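Local coordinates for CELL WALL surface anchor family protein (Streptococcus pneumoniae, PDB 2WW8) that serves as the adhesin of the pneumococcal pilus, probably attaching the bacterium to host cells, at residues A[801-806]-A[811-816]. Residues are numbered along the deposited sequence; the frame is centred on the assembly and turned at random.
Sequences LFENSE and KPVQNK
With CG set between backbone N and carbonyl carbon (chi1 82°) and the chain bent at chi2, the Glu806 side chain lays its carboxylate against CA of Pro812 (Glu806 CD to Pro812 CA 3.3 Å). Val813 N donates to Glu806 OE1 at 3.0 Å, meeting it from above the carboxylate plane. The amide of Gln814 stands nearly perpendicular to that carboxylate, its NE2 2.9 Å from the same Glu806 OE1. Further along, with CG anti to the carbonyl carbon in both Asn804 and Asn815 (chi1 near -55°), Asn804 ND2 meets Asn815 OD1 at 3.0 Å. This almost straight bond lies in the donor's amide plane and the acceptor's carbonyl plane, though the two amides are turned 66° against each other. OD1 of Asn804 is hydrogen-bonded to Ser757 OG.

In the C-terminal prealbumin-like domain, the loop after strand 797-805 turns back here to enter strand 816-824. A G1 beta bulge marks the entry: Asn815 and Lys816 both face Glu803, while Glu803 and Lys816 exchange two backbone hydrogen bonds and Asn815 N bonds to Asn804 O. The extended chain of Glu803 crosses Val813 at about a right angle, CG resting 3.7 Å from Val813 CG1. NZ of Lys811 forms a salt bridge with Glu855.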
# COMPACT_ATOMS: atom_id res chain seq x y z
N LEU A 801 -73.90 -4.88 -47.20
CA LEU A 801 -75.08 -5.41 -46.51
C LEU A 801 -76.20 -5.59 -47.56
O LEU A 801 -76.51 -4.67 -48.33
CB LEU A 801 -75.50 -4.51 -45.34
CG LEU A 801 -76.85 -4.87 -44.71
CD1 LEU A 801 -76.83 -6.06 -43.76
CD2 LEU A 801 -77.30 -3.65 -43.96
N PHE A 802 -76.78 -6.79 -47.61
CA PHE A 802 -77.83 -7.09 -48.58
C PHE A 802 -79.11 -7.28 -47.81
O PHE A 802 -79.11 -7.92 -46.75
CB PHE A 802 -77.56 -8.39 -49.37
CG PHE A 802 -76.54 -8.27 -50.47
CD1 PHE A 802 -75.19 -8.07 -50.18
CD2 PHE A 802 -76.92 -8.36 -51.80
CE1 PHE A 802 -74.20 -7.96 -51.20
CE2 PHE A 802 -75.95 -8.26 -52.85
CZ PHE A 802 -74.58 -8.04 -52.55
N GLU A 803 -80.20 -6.73 -48.38
CA GLU A 803 -81.55 -7.08 -47.91
C GLU A 803 -82.04 -8.36 -48.58
O GLU A 803 -82.25 -8.39 -49.80
CB GLU A 803 -82.54 -5.94 -48.17
CG GLU A 803 -83.99 -6.24 -47.77
CD GLU A 803 -84.76 -4.98 -47.40
OE1 GLU A 803 -84.20 -3.86 -47.48
OE2 GLU A 803 -85.94 -5.13 -47.02
N ASN A 804 -82.24 -9.43 -47.82
CA ASN A 804 -82.68 -10.65 -48.52
C ASN A 804 -84.19 -10.56 -48.77
O ASN A 804 -84.65 -10.91 -49.86
CB ASN A 804 -82.31 -11.94 -47.77
CG ASN A 804 -80.81 -12.05 -47.52
OD1 ASN A 804 -80.35 -11.92 -46.38
ND2 ASN A 804 -80.05 -12.29 -48.58
N SER A 805 -84.93 -10.08 -47.77
CA SER A 805 -86.37 -9.95 -47.92
C SER A 805 -86.94 -8.82 -47.04
O SER A 805 -86.53 -8.63 -45.89
CB SER A 805 -87.07 -11.28 -47.63
OG SER A 805 -87.11 -11.58 -46.25
N GLU A 806 -87.84 -8.03 -47.61
CA GLU A 806 -88.56 -6.97 -46.93
C GLU A 806 -89.50 -7.57 -45.87
O GLU A 806 -89.86 -8.74 -45.93
CB GLU A 806 -89.40 -6.21 -47.97
CG GLU A 806 -90.74 -6.89 -48.29
CD GLU A 806 -90.65 -8.08 -49.26
OE1 GLU A 806 -89.59 -8.34 -49.89
OE2 GLU A 806 -91.69 -8.77 -49.39
N LYS A 811 -92.99 -3.00 -49.84
CA LYS A 811 -92.62 -3.30 -51.22
C LYS A 811 -91.48 -4.33 -51.30
O LYS A 811 -90.47 -4.14 -50.61
CB LYS A 811 -92.19 -2.04 -51.96
CG LYS A 811 -93.33 -1.06 -52.13
CD LYS A 811 -93.02 -0.07 -53.22
CE LYS A 811 -94.01 1.02 -53.06
NZ LYS A 811 -93.40 2.10 -53.82
N PRO A 812 -91.64 -5.41 -52.10
CA PRO A 812 -90.60 -6.45 -52.15
C PRO A 812 -89.24 -5.88 -52.50
O PRO A 812 -89.10 -4.99 -53.36
CB PRO A 812 -91.08 -7.46 -53.21
CG PRO A 812 -92.52 -7.22 -53.27
CD PRO A 812 -92.74 -5.74 -53.03
N VAL A 813 -88.28 -6.40 -51.75
CA VAL A 813 -86.86 -6.19 -51.94
C VAL A 813 -86.29 -7.61 -51.78
O VAL A 813 -86.23 -8.11 -50.66
CB VAL A 813 -86.22 -5.30 -50.84
CG1 VAL A 813 -84.74 -5.10 -51.19
CG2 VAL A 813 -86.91 -3.94 -50.67
N GLN A 814 -85.90 -8.24 -52.88
CA GLN A 814 -85.41 -9.62 -52.91
C GLN A 814 -83.91 -9.66 -53.24
O GLN A 814 -83.52 -9.43 -54.40
CB GLN A 814 -86.25 -10.45 -53.89
CG GLN A 814 -87.75 -10.70 -53.46
CD GLN A 814 -87.85 -11.26 -52.02
OE1 GLN A 814 -87.03 -12.10 -51.62
NE2 GLN A 814 -88.82 -10.77 -51.24
N ASN A 815 -83.07 -9.94 -52.24
CA ASN A 815 -81.60 -10.01 -52.37
C ASN A 815 -80.99 -8.83 -53.10
O ASN A 815 -80.49 -8.99 -54.21
CB ASN A 815 -81.15 -11.31 -53.06
CG ASN A 815 -81.72 -12.53 -52.38
OD1 ASN A 815 -81.48 -12.76 -51.19
ND2 ASN A 815 -82.52 -13.28 -53.11
N LYS A 816 -81.09 -7.64 -52.51
CA LYS A 816 -80.57 -6.43 -53.15
C LYS A 816 -79.42 -5.83 -52.29
O LYS A 816 -79.55 -5.81 -51.07
CB LYS A 816 -81.70 -5.39 -53.37
CG LYS A 816 -82.84 -5.75 -54.36
CD LYS A 816 -82.36 -5.96 -55.81
CE LYS A 816 -83.50 -6.54 -56.69
NZ LYS A 816 -82.97 -7.60 -57.57